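PDB 6VJR: vinylacetyl-CoA Delta-isomerase from Nitrosopumilus maritimus SCM1, which probably catalyses the dehydration of 4-hydroxybutyryl-CoA and the isomerisation of vinylacetyl-CoA to crotonyl-CoA, with a bound [4Fe-4S] cluster and FAD. Local coordinates for residues A[105-110]-A[127-132]; A[111-116]-A[278-283]; A[117-122]-A[349-354]. All blocks are in the same frame, centred on the assembly; numbering follows the deposited sequence. Where two conformers were deposited one is given.

Contact 1: A[105-110]-A[127-132]; sequences DAMNSL and KRFLEF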
ATOM      1  N   ASP A 105      13.980  23.528  17.369  1.00 13.21           N
ATOM      2  CA  ASP A 105      13.886  22.230  18.028  1.00 13.92           C
ATOM      3  C   ASP A 105      15.139  21.955  18.878  1.00 14.03           C
ATOM      4  O   ASP A 105      15.054  21.376  19.970  1.00 14.60           O
ATOM      5  CB  ASP A 105      13.558  21.210  16.948  1.00 14.33           C
ATOM      6  CG  ASP A 105      12.170  21.379  16.306  1.00 16.21           C
ATOM      7  OD1 ASP A 105      11.242  21.913  16.986  1.00 16.29           O
ATOM      8  OD2 ASP A 105      11.976  20.910  15.153  1.00 15.49           O
ATOM      9  N   ALA A 106      16.311  22.335  18.366  1.00 14.17           N
ATOM     10  CA  ALA A 106      17.552  22.220  19.120  1.00 15.40           C
ATOM     11  C   ALA A 106      17.461  23.007  20.430  1.00 14.36           C
ATOM     12  O   ALA A 106      17.804  22.466  21.483  1.00 15.93           O
ATOM     13  CB  ALA A 106      18.728  22.703  18.281  1.00 17.15           C
ATOM     14  N   MET A 107      16.970  24.245  20.367  1.00 14.41           N
ATOM     15  CA  MET A 107      16.933  25.105  21.556  1.00 14.41           C
ATOM     16  C   MET A 107      15.959  24.544  22.591  1.00 14.74           C
ATOM     17  O   MET A 107      16.221  24.551  23.793  1.00 15.48           O
ATOM     18  CB  MET A 107      16.629  26.561  21.200  1.00 15.80           C
ATOM     19  CG  MET A 107      17.840  27.133  20.477  1.00 20.19           C
ATOM     20  SD  MET A 107      18.055  28.892  20.591  1.00 29.16           S
ATOM     21  CE  MET A 107      16.638  29.213  19.559  1.00 22.93           C
ATOM     22  N   ASN A 108      14.794  24.107  22.105  1.00 14.30           N
ATOM     23  CA  ASN A 108      13.784  23.550  22.984  1.00 13.95           C
ATOM     24  C   ASN A 108      14.341  22.304  23.699  1.00 13.92           C
ATOM     25  O   ASN A 108      14.147  22.128  24.884  1.00 16.03           O
ATOM     26  CB  ASN A 108      12.473  23.364  22.235  1.00 14.53           C
ATOM     27  CG  ASN A 108      11.660  24.650  22.233  1.00 15.56           C
ATOM     28  OD1 ASN A 108      10.823  24.886  23.105  1.00 16.44           O
ATOM     29  ND2 ASN A 108      11.916  25.516  21.270  1.00 16.22           N
ATOM     30  N   SER A 109      15.007  21.422  22.957  0.50 14.03           N
ATOM     31  CA  SER A 109      15.572  20.213  23.533  0.50 13.43           C
ATOM     32  C   SER A 109      16.716  20.510  24.509  0.50 14.43           C
ATOM     33  O   SER A 109      16.861  19.864  25.562  0.50 15.57           O
ATOM     34  CB  SER A 109      15.957  19.242  22.415  0.50 13.79           C
ATOM     35  OG  SER A 109      16.999  19.715  21.569  0.50 14.49           O
ATOM     36  N   LEU A 110      17.553  21.489  24.167  1.00 14.87           N
ATOM     37  CA  LEU A 110      18.636  21.887  25.067  1.00 15.01           C
ATOM     38  C   LEU A 110      18.127  22.500  26.353  1.00 15.98           C
ATOM     39  O   LEU A 110      18.767  22.333  27.384  1.00 17.30           O
ATOM     40  CB  LEU A 110      19.584  22.832  24.371  1.00 16.52           C
ATOM     41  CG  LEU A 110      20.542  22.171  23.401  1.00 18.07           C
ATOM     42  CD1 LEU A 110      21.150  23.219  22.492  1.00 21.32           C
ATOM     43  CD2 LEU A 110      21.618  21.364  24.138  1.00 20.76           C
ATOM     44  N   LYS A 127      22.272  27.739  32.957  1.00 20.05           N
ATOM     45  CA  LYS A 127      22.481  29.184  33.102  1.00 21.18           C
ATOM     46  C   LYS A 127      23.156  29.768  31.866  1.00 20.77           C
ATOM     47  O   LYS A 127      22.686  30.766  31.299  1.00 21.78           O
ATOM     48  CB  LYS A 127      23.300  29.509  34.366  1.00 24.79           C
ATOM     49  CG  LYS A 127      22.603  29.205  35.674  1.00 32.53           C
ATOM     50  CD  LYS A 127      23.395  29.472  36.956  1.00 40.62           C
ATOM     51  CE  LYS A 127      23.053  28.537  38.108  1.00 47.42           C
ATOM     52  NZ  LYS A 127      23.541  27.159  37.900  1.00 46.00           N
ATOM     53  N   ARG A 128      24.210  29.075  31.393  1.00 21.53           N
ATOM     54  CA  ARG A 128      24.872  29.458  30.157  1.00 20.02           C
ATOM     55  C   ARG A 128      23.868  29.469  29.007  1.00 20.79           C
ATOM     56  O   ARG A 128      23.819  30.427  28.218  1.00 19.52           O
ATOM     57  CB  ARG A 128      26.011  28.489  29.865  1.00 20.59           C
ATOM     58  CG  ARG A 128      27.184  28.589  30.817  1.00 20.58           C
ATOM     59  CD  ARG A 128      28.111  27.463  30.425  1.00 20.67           C
ATOM     60  NE  ARG A 128      29.280  27.413  31.298  1.00 23.78           N
ATOM     61  CZ  ARG A 128      30.223  26.485  31.251  1.00 24.36           C
ATOM     62  NH1 ARG A 128      31.235  26.464  32.120  1.00 28.27           N
ATOM     63  NH2 ARG A 128      30.173  25.583  30.341  1.00 23.16           N
ATOM     64  N   PHE A 129      23.093  28.375  28.883  1.00 20.68           N
ATOM     65  CA  PHE A 129      22.143  28.277  27.804  1.00 18.33           C
ATOM     66  C   PHE A 129      21.093  29.394  27.841  1.00 18.61           C
ATOM     67  O   PHE A 129      20.787  29.981  26.806  1.00 18.88           O
ATOM     68  CB  PHE A 129      21.562  26.861  27.772  1.00 18.46           C
ATOM     69  CG  PHE A 129      20.591  26.731  26.616  1.00 17.67           C
ATOM     70  CD1 PHE A 129      21.028  26.747  25.299  1.00 19.18           C
ATOM     71  CD2 PHE A 129      19.230  26.645  26.843  1.00 18.84           C
ATOM     72  CE1 PHE A 129      20.113  26.677  24.270  1.00 20.43           C
ATOM     73  CE2 PHE A 129      18.331  26.514  25.798  1.00 19.18           C
ATOM     74  CZ  PHE A 129      18.772  26.560  24.525  1.00 18.37           C
ATOM     75  N   LEU A 130      20.548  29.710  29.005  1.00 19.49           N
ATOM     76  CA  LEU A 130      19.569  30.784  29.085  1.00 21.85           C
ATOM     77  C   LEU A 130      20.155  32.136  28.660  1.00 21.44           C
ATOM     78  O   LEU A 130      19.455  32.951  28.025  1.00 20.76           O
ATOM     79  CB  LEU A 130      18.967  30.867  30.490  1.00 23.35           C
ATOM     80  CG  LEU A 130      18.068  29.701  30.896  1.00 24.68           C
ATOM     81  CD1 LEU A 130      17.609  29.872  32.316  1.00 25.94           C
ATOM     82  CD2 LEU A 130      16.876  29.577  29.928  1.00 27.50           C
ATOM     83  N   GLU A 131      21.419  32.409  29.029  1.00 21.08           N
ATOM     84  CA  GLU A 131      22.036  33.652  28.583  1.00 22.08           C
ATOM     85  C   GLU A 131      22.148  33.661  27.060  1.00 18.91           C
ATOM     86  O   GLU A 131      21.989  34.708  26.435  1.00 21.42           O
ATOM     87  CB  GLU A 131      23.391  33.907  29.242  1.00 24.74           C
ATOM     88  CG  GLU A 131      23.291  34.098  30.742  1.00 28.21           C
ATOM     89  CD  GLU A 131      22.712  35.434  31.148  1.00 35.08           C
ATOM     90  OE1 GLU A 131      22.441  35.510  32.346  1.00 45.94           O
ATOM     91  OE2 GLU A 131      22.562  36.393  30.347  1.00 39.26           O
ATOM     92  N   PHE A 132      22.394  32.486  26.465  1.00 17.48           N
ATOM     93  CA  PHE A 132      22.446  32.403  25.016  1.00 19.25           C
ATOM     94  C   PHE A 132      21.070  32.694  24.408  1.00 18.12           C
ATOM     95  O   PHE A 132      20.950  33.440  23.435  1.00 18.54           O
ATOM     96  CB  PHE A 132      23.007  31.037  24.604  1.00 17.78           C
ATOM     97  CG  PHE A 132      22.996  30.846  23.097  1.00 18.60           C
ATOM     98  CD1 PHE A 132      24.015  31.388  22.335  1.00 21.29           C
ATOM     99  CD2 PHE A 132      22.001  30.131  22.449  1.00 20.21           C
ATOM    100  CE1 PHE A 132      24.057  31.200  20.967  1.00 22.78           C
ATOM    101  CE2 PHE A 132      22.019  29.995  21.059  1.00 22.01           C
ATOM    102  CZ  PHE A 132      23.042  30.537  20.324  1.00 21.03           C
TER
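F129 reaches from helix 125-139 to helix 101-121 and sets its ring against one turn of that helix, between L110 and M107. L110 lies over a face of the ring: its CB stands 4.0 Å from the centroid of the F129 ring and 19° off the normal, a CH-pi contact offset toward the rim, near CZ and CE1. L110 CD1 also touches the ring, 4.0 Å from F129 CE1. M107 comes at the rim instead, with its CB in the plane of the ring and 4.0 Å from F129 CZ. The backbone takes part as well, since M107 O approaches F129 CZ obliquely at 3.3 Å. One turn further along the second helix, M107 SD meets the edge of the F132 ring, 4.1 Å from F132 CE2, in a Met-aromatic contact.

Both phenylalanines have CG anti to the backbone N (chi1 -178° for F129), which carries their rings out toward helix 101-121. The axes of the two short segments come no closer than 11.3 Å, a distance that the aromatic side chains bridge. With an alanine at F129 the ring is gone, and L110 CB and M107 CB would probably be left without their packing partner, a gap opening between the helices.

In the next shell, F270 meets F129 edge-to-face and W195 does the same to F132. On the side of helix 101-121 that faces helix 278-292, D105 hydrogen-bonds H289, an iron ligand, and S292. The two short segments run antiparallel, at 147°, within a helical hairpin formed by helices 101-121 and 125-139, and I197 of strand 195-198 packs against M107, L110 and F132 together.

Contact 2: A[111-116]-A[278-283]; sequences HSTTFE and ASMLVE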
ATOM      1  N   HIS A 111      16.978  23.177  26.306  1.00 16.83           N
ATOM      2  CA  HIS A 111      16.496  23.839  27.505  1.00 16.16           C
ATOM      3  C   HIS A 111      16.265  22.811  28.618  1.00 17.02           C
ATOM      4  O   HIS A 111      16.754  22.968  29.740  1.00 18.14           O
ATOM      5  CB  HIS A 111      15.220  24.613  27.180  1.00 15.80           C
ATOM      6  CG  HIS A 111      14.729  25.469  28.279  1.00 16.57           C
ATOM      7  ND1 HIS A 111      14.017  24.949  29.335  1.00 17.07           N
ATOM      8  CD2 HIS A 111      14.842  26.803  28.508  1.00 17.98           C
ATOM      9  CE1 HIS A 111      13.680  25.964  30.155  1.00 18.34           C
ATOM     10  NE2 HIS A 111      14.172  27.094  29.680  1.00 18.74           N
ATOM     11  N   SER A 112      15.583  21.706  28.292  1.00 16.51           N
ATOM     12  CA  SER A 112      15.316  20.671  29.284  1.00 17.01           C
ATOM     13  C   SER A 112      16.559  19.831  29.589  1.00 15.75           C
ATOM     14  O   SER A 112      16.776  19.454  30.730  1.00 17.69           O
ATOM     15  CB  SER A 112      14.153  19.789  28.891  1.00 17.04           C
ATOM     16  OG  SER A 112      14.427  19.013  27.738  1.00 17.40           O
ATOM     17  N   THR A 113      17.367  19.518  28.576  1.00 16.50           N
ATOM     18  CA  THR A 113      18.497  18.620  28.764  1.00 16.71           C
ATOM     19  C   THR A 113      19.551  19.289  29.656  1.00 16.72           C
ATOM     20  O   THR A 113      20.071  18.667  30.579  1.00 17.77           O
ATOM     21  CB  THR A 113      19.080  18.197  27.424  1.00 17.26           C
ATOM     22  OG1 THR A 113      18.068  17.576  26.633  1.00 17.36           O
ATOM     23  CG2 THR A 113      20.210  17.213  27.661  1.00 17.42           C
ATOM     24  N   THR A 114      19.905  20.556  29.394  1.00 16.44           N
ATOM     25  CA  THR A 114      20.922  21.253  30.196  1.00 17.70           C
ATOM     26  C   THR A 114      20.514  21.299  31.668  1.00 17.02           C
ATOM     27  O   THR A 114      21.362  21.170  32.555  1.00 18.99           O
ATOM     28  CB  THR A 114      21.195  22.657  29.669  1.00 18.11           C
ATOM     29  OG1 THR A 114      19.972  23.377  29.567  1.00 18.25           O
ATOM     30  CG2 THR A 114      21.974  22.637  28.366  1.00 17.59           C
ATOM     31  N   PHE A 115      19.223  21.534  31.927  1.00 18.28           N
ATOM     32  CA  PHE A 115      18.694  21.559  33.276  1.00 19.05           C
ATOM     33  C   PHE A 115      18.998  20.249  34.003  1.00 18.68           C
ATOM     34  O   PHE A 115      19.429  20.254  35.168  1.00 22.75           O
ATOM     35  CB  PHE A 115      17.195  21.868  33.221  1.00 20.91           C
ATOM     36  CG  PHE A 115      16.566  22.013  34.596  1.00 20.63           C
ATOM     37  CD1 PHE A 115      16.187  20.897  35.323  1.00 21.60           C
ATOM     38  CD2 PHE A 115      16.301  23.264  35.132  1.00 24.62           C
ATOM     39  CE1 PHE A 115      15.551  21.027  36.529  1.00 23.95           C
ATOM     40  CE2 PHE A 115      15.690  23.387  36.363  1.00 24.83           C
ATOM     41  CZ  PHE A 115      15.319  22.269  37.059  1.00 24.95           C
ATOM     42  N   GLU A 116      18.804  19.130  33.286  1.00 17.85           N
ATOM     43  CA  GLU A 116      18.961  17.814  33.877  1.00 18.93           C
ATOM     44  C   GLU A 116      20.432  17.458  34.052  1.00 18.15           C
ATOM     45  O   GLU A 116      20.751  16.818  35.037  1.00 20.06           O
ATOM     46  CB  GLU A 116      18.151  16.759  33.138  1.00 20.16           C
ATOM     47  CG  GLU A 116      16.659  16.994  33.388  1.00 23.00           C
ATOM     48  CD  GLU A 116      15.678  16.002  32.792  1.00 25.24           C
ATOM     49  OE1 GLU A 116      15.869  14.806  33.106  1.00 29.03           O
ATOM     50  OE2 GLU A 116      14.721  16.421  32.091  1.00 27.01           O
ATOM     51  N   ALA A 278      23.936  12.385  26.253  1.00 17.85           N
ATOM     52  CA  ALA A 278      23.834  12.499  24.805  1.00 17.86           C
ATOM     53  C   ALA A 278      22.536  11.885  24.277  1.00 17.52           C
ATOM     54  O   ALA A 278      21.869  12.487  23.428  1.00 16.20           O
ATOM     55  CB  ALA A 278      25.027  11.905  24.098  1.00 17.75           C
ATOM     56  N   SER A 279      22.164  10.705  24.782  0.53 18.69           N
ATOM     57  CA  SER A 279      20.963  10.029  24.309  0.53 20.04           C
ATOM     58  C   SER A 279      19.725  10.860  24.656  0.53 18.19           C
ATOM     59  O   SER A 279      18.817  10.973  23.847  0.53 18.88           O
ATOM     60  CB  SER A 279      20.878   8.621  24.844  0.53 22.25           C
ATOM     61  OG  SER A 279      20.836   8.650  26.261  0.53 26.41           O
ATOM     62  N   MET A 280      19.716  11.517  25.824  1.00 17.96           N
ATOM     63  CA  MET A 280      18.587  12.379  26.190  1.00 17.50           C
ATOM     64  C   MET A 280      18.411  13.531  25.183  1.00 16.95           C
ATOM     65  O   MET A 280      17.299  13.828  24.707  1.00 15.25           O
ATOM     66  CB  MET A 280      18.776  12.955  27.592  1.00 20.23           C
ATOM     67  CG  MET A 280      17.677  13.875  28.015  1.00 20.28           C
ATOM     68  SD  MET A 280      17.898  14.625  29.645  1.00 22.30           S
ATOM     69  CE  MET A 280      17.719  13.204  30.733  1.00 23.83           C
ATOM     70  N   LEU A 281      19.536  14.162  24.821  1.00 15.51           N
ATOM     71  CA  LEU A 281      19.482  15.297  23.917  1.00 15.57           C
ATOM     72  C   LEU A 281      18.988  14.816  22.556  1.00 14.40           C
ATOM     73  O   LEU A 281      18.169  15.474  21.932  1.00 16.02           O
ATOM     74  CB  LEU A 281      20.833  15.983  23.794  1.00 17.34           C
ATOM     75  CG  LEU A 281      20.865  17.160  22.823  1.00 17.89           C
ATOM     76  CD1 LEU A 281      19.872  18.229  23.262  1.00 20.69           C
ATOM     77  CD2 LEU A 281      22.297  17.683  22.777  1.00 19.56           C
ATOM     78  N   VAL A 282      19.548  13.723  22.046  1.00 14.57           N
ATOM     79  CA  VAL A 282      19.101  13.232  20.733  1.00 15.68           C
ATOM     80  C   VAL A 282      17.612  12.868  20.732  1.00 13.62           C
ATOM     81  O   VAL A 282      16.871  13.179  19.800  1.00 14.18           O
ATOM     82  CB  VAL A 282      19.958  12.042  20.313  1.00 17.13           C
ATOM     83  CG1 VAL A 282      19.462  11.382  19.048  1.00 18.65           C
ATOM     84  CG2 VAL A 282      21.430  12.403  20.156  1.00 18.02           C
ATOM     85  N   GLU A 283      17.187  12.160  21.786  1.00 13.88           N
ATOM     86  CA  GLU A 283      15.794  11.767  21.950  1.00 14.83           C
ATOM     87  C   GLU A 283      14.873  12.975  21.919  1.00 13.86           C
ATOM     88  O   GLU A 283      13.856  12.971  21.243  1.00 14.21           O
ATOM     89  CB  GLU A 283      15.589  10.987  23.240  1.00 18.56           C
ATOM     90  CG  GLU A 283      14.167  10.489  23.444  1.00 23.06           C
ATOM     91  CD  GLU A 283      14.040   9.463  24.575  1.00 31.95           C
ATOM     92  OE1 GLU A 283      13.252   8.507  24.475  1.00 40.45           O
ATOM     93  OE2 GLU A 283      14.780   9.564  25.553  1.00 42.56           O
TER
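T113, which follows S112 and its OG hydrogen bond to R284 NH1, is the first residue of 111-116 to pack on segment 278-283, and its two branches do different work. CG2, anti to the backbone N, points between the side chains opposite, 4.0 Å from M280 SD and 4.1 Å from L281 CB. OG1 lies over the backbone of the other helix, 3.8 Å from L281 CA, while its hydrogen bond goes back to S109 O one turn earlier. One turn on, E116 crosses M280 at about a right angle. The methionine chain runs straight to its sulfur and then bends (chi3 -68°), which brings M280 CE to 3.4 Å from E116 OE1. The second oxygen of the carboxylate, OE2, forms a salt bridge with the same R284 NH1.

The two segments are nearly antiparallel, at 163°, with their axes 9.6 Å apart. L281, on this interface, lies about 5 Å between side chains from M147 of the FAD site. Without a hydrogen bond between them, the segments meet by van der Waals packing, the methionine methyl perhaps slightly attracted to the carboxylate, while the polar link between the helices passes through R284, one residue beyond 278-283.

Contact 3: A[117-122]-A[349-354]; sequences IDEKHG and KMKSGV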
ATOM      1  N   ILE A 117      21.323  17.870  33.142  1.00 18.87           N
ATOM      2  CA  ILE A 117      22.739  17.675  33.362  1.00 20.13           C
ATOM      3  C   ILE A 117      23.154  18.344  34.667  1.00 20.27           C
ATOM      4  O   ILE A 117      23.842  17.728  35.479  1.00 23.39           O
ATOM      5  CB  ILE A 117      23.575  18.224  32.197  1.00 18.50           C
ATOM      6  CG1 ILE A 117      23.215  17.570  30.867  1.00 18.54           C
ATOM      7  CG2 ILE A 117      25.053  18.070  32.527  1.00 19.19           C
ATOM      8  CD1 ILE A 117      23.857  18.198  29.651  1.00 18.79           C
ATOM      9  N   ASP A 118      22.740  19.614  34.847  1.00 20.44           N
ATOM     10  CA  ASP A 118      23.120  20.417  36.003  1.00 22.76           C
ATOM     11  C   ASP A 118      22.593  19.807  37.300  1.00 23.91           C
ATOM     12  O   ASP A 118      23.297  19.818  38.322  1.00 24.62           O
ATOM     13  CB  ASP A 118      22.639  21.851  35.874  1.00 21.94           C
ATOM     14  CG  ASP A 118      23.313  22.678  34.786  1.00 23.12           C
ATOM     15  OD1 ASP A 118      24.323  22.188  34.177  1.00 22.57           O
ATOM     16  OD2 ASP A 118      22.838  23.817  34.552  1.00 22.61           O
ATOM     17  N   GLU A 119      21.357  19.304  37.252  1.00 23.61           N
ATOM     18  CA  GLU A 119      20.725  18.644  38.391  1.00 24.94           C
ATOM     19  C   GLU A 119      21.618  17.512  38.899  1.00 25.14           C
ATOM     20  O   GLU A 119      21.785  17.360  40.096  1.00 26.93           O
ATOM     21  CB  GLU A 119      19.308  18.233  37.986  1.00 30.05           C
ATOM     22  CG  GLU A 119      18.425  17.658  39.082  1.00 36.35           C
ATOM     23  CD  GLU A 119      17.052  17.332  38.499  1.00 41.41           C
ATOM     24  OE1 GLU A 119      16.957  16.738  37.384  1.00 47.17           O
ATOM     25  OE2 GLU A 119      16.065  17.718  39.143  1.00 45.64           O
ATOM     26  N   LYS A 120      22.221  16.736  37.990  1.00 24.59           N
ATOM     27  CA  LYS A 120      23.067  15.625  38.393  1.00 24.80           C
ATOM     28  C   LYS A 120      24.489  16.083  38.747  1.00 24.84           C
ATOM     29  O   LYS A 120      25.064  15.601  39.723  1.00 27.75           O
ATOM     30  CB  LYS A 120      23.104  14.580  37.276  1.00 24.90           C
ATOM     31  CG  LYS A 120      23.989  13.403  37.615  1.00 25.68           C
ATOM     32  CD  LYS A 120      24.031  12.328  36.552  1.00 28.56           C
ATOM     33  CE  LYS A 120      25.009  11.251  36.947  1.00 32.07           C
ATOM     34  NZ  LYS A 120      25.108  10.276  35.850  1.00 33.87           N
ATOM     35  N   HIS A 121      25.063  16.992  37.943  1.00 24.45           N
ATOM     36  CA  HIS A 121      26.497  17.242  37.962  1.00 25.51           C
ATOM     37  C   HIS A 121      26.864  18.519  38.735  1.00 27.60           C
ATOM     38  O   HIS A 121      28.022  18.744  39.070  1.00 30.69           O
ATOM     39  CB  HIS A 121      27.047  17.248  36.542  1.00 25.39           C
ATOM     40  CG  HIS A 121      27.127  15.905  35.920  1.00 24.99           C
ATOM     41  ND1 HIS A 121      28.198  15.066  36.138  1.00 28.02           N
ATOM     42  CD2 HIS A 121      26.279  15.241  35.135  1.00 23.96           C
ATOM     43  CE1 HIS A 121      27.991  13.926  35.478  1.00 29.84           C
ATOM     44  NE2 HIS A 121      26.835  14.012  34.866  1.00 24.70           N
ATOM     45  N   GLY A 122      25.893  19.386  39.007  1.00 27.75           N
ATOM     46  CA  GLY A 122      26.217  20.611  39.707  1.00 28.84           C
ATOM     47  C   GLY A 122      26.907  21.632  38.793  1.00 28.95           C
ATOM     48  O   GLY A 122      27.521  22.563  39.291  1.00 30.49           O
ATOM     49  N   LYS A 349       4.831  19.182  30.399  1.00 17.86           N
ATOM     50  CA  LYS A 349       5.884  19.985  31.020  1.00 17.85           C
ATOM     51  C   LYS A 349       7.085  19.165  31.496  1.00 17.71           C
ATOM     52  O   LYS A 349       6.944  18.185  32.225  1.00 19.29           O
ATOM     53  CB  LYS A 349       5.271  20.810  32.146  1.00 20.36           C
ATOM     54  CG  LYS A 349       6.152  21.944  32.714  1.00 22.30           C
ATOM     55  CD  LYS A 349       5.590  22.630  33.947  1.00 27.89           C
ATOM     56  CE  LYS A 349       4.408  23.488  33.779  1.00 37.13           C
ATOM     57  NZ  LYS A 349       4.344  24.401  34.935  1.00 45.45           N
ATOM     58  N   MET A 350       8.279  19.622  31.097  1.00 17.35           N
ATOM     59  CA  MET A 350       9.532  19.090  31.595  1.00 18.84           C
ATOM     60  C   MET A 350       9.984  19.780  32.870  1.00 19.07           C
ATOM     61  O   MET A 350       9.498  20.850  33.216  1.00 18.46           O
ATOM     62  CB  MET A 350      10.601  19.201  30.512  1.00 18.62           C
ATOM     63  CG  MET A 350      10.141  18.567  29.226  1.00 20.89           C
ATOM     64  SD  MET A 350       9.792  16.788  29.335  1.00 27.99           S
ATOM     65  CE  MET A 350      11.491  16.266  29.444  1.00 26.82           C
ATOM     66  N   LYS A 351      10.989  19.196  33.537  1.00 19.67           N
ATOM     67  CA  LYS A 351      11.477  19.796  34.781  1.00 21.17           C
ATOM     68  C   LYS A 351      11.894  21.262  34.619  1.00 19.57           C
ATOM     69  O   LYS A 351      11.728  22.040  35.566  1.00 21.39           O
ATOM     70  CB  LYS A 351      12.621  18.959  35.342  1.00 23.67           C
ATOM     71  CG  LYS A 351      12.250  17.566  35.838  1.00 29.65           C
ATOM     72  CD  LYS A 351      13.492  16.855  36.355  1.00 32.83           C
ATOM     73  CE  LYS A 351      13.262  15.451  36.731  1.00 38.79           C
ATOM     74  NZ  LYS A 351      14.533  14.886  37.178  1.00 42.70           N
ATOM     75  N   SER A 352      12.520  21.624  33.480  1.00 19.41           N
ATOM     76  CA  SER A 352      12.996  22.992  33.254  1.00 18.87           C
ATOM     77  C   SER A 352      11.885  24.018  33.002  1.00 19.94           C
ATOM     78  O   SER A 352      12.159  25.219  32.994  1.00 19.94           O
ATOM     79  CB  SER A 352      13.945  23.005  32.082  1.00 17.84           C
ATOM     80  OG  SER A 352      13.269  22.729  30.870  1.00 17.80           O
ATOM     81  N   GLY A 353      10.666  23.541  32.695  1.00 19.54           N
ATOM     82  CA  GLY A 353       9.534  24.393  32.386  1.00 18.99           C
ATOM     83  C   GLY A 353       9.093  24.330  30.928  1.00 17.34           C
ATOM     84  O   GLY A 353       7.956  24.707  30.623  1.00 19.09           O
ATOM     85  N   VAL A 354      10.002  23.916  30.033  1.00 17.57           N
ATOM     86  CA  VAL A 354       9.654  23.768  28.627  1.00 15.41           C
ATOM     87  C   VAL A 354       8.669  22.603  28.468  1.00 15.07           C
ATOM     88  O   VAL A 354       8.734  21.627  29.193  1.00 16.27           O
ATOM     89  CB  VAL A 354      10.893  23.582  27.719  1.00 16.65           C
ATOM     90  CG1 VAL A 354      11.622  22.275  27.992  1.00 17.71           C
ATOM     91  CG2 VAL A 354      10.573  23.694  26.245  1.00 15.36           C
TER
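K351 and E119 meet at the protein surface, where the lysine leaves a turn and the glutamate the last turns of helix 101-121. Followed outward from CB, the lysine first gains length rather than contacts: CG is set beside the backbone N (chi1 -67°), and the chain beyond it is extended. CD is the first atom to come up against the partner, 3.6 Å from E119 OE1 and 3.9 Å from E119 OE2, so the methylene packs against the carboxylate oxygens. CE follows at 4.0 Å from E119 OE1. NZ closes the salt bridge, donating to E119 OE1 at 3.1 Å on the syn side, from 32° out of the carboxylate plane. The other oxygen, E119 OE2, is 3.8 Å from K351 NZ, so a single hydrogen bond carries the bridge.

The lysine owes its position to a type I beta turn from M350 to G353, in the loop between strands 348-349 and 355-356. G353 N donates to M350 O across the turn, and M350 N binds V354 O behind it, which keeps the loop compact with K351 at its outer corner. Next to it, S352 turns inward: its OG hydrogen-bonds H111 ND1, and its side chain touches S112 and F115, anchoring the turn on helix 101-121.

The glutamate has CG anti to the backbone N (chi1 -174°), which sends the carboxylate across to the lysine at about a right angle. A negative group this near the C-terminal end of a helix probably gains from a positive neighbour. The helix ends at H121, and G122 follows with positive phi. K120 forms a salt bridge with E276, whose OE1 is also hydrogen-bonded by H121 NE2, while D118 binds the backbone N of Y125 and H126 at the start of helix 125-139.

Helix 101-121, with G122 just past its end, supplies the first segments of all three contacts, in unbroken succession. Contact 1 closes the shortest loop, 16 residues, joining this helix to its successor, 125-139. Contact 2 spans 161 residues, most of the strands among them, and brings in helix 278-292; contact 3 spans 226 and ends at the turn before strand 355-356. Because the partners return in the same order as the first segments, every pair of loops crosses and none nests. Contacts 2 and 3 thus tie the N-terminal family region to the C-terminal one. Neighbouring contacts also touch directly, with L110 of contact 1 packing on L281 of contact 2.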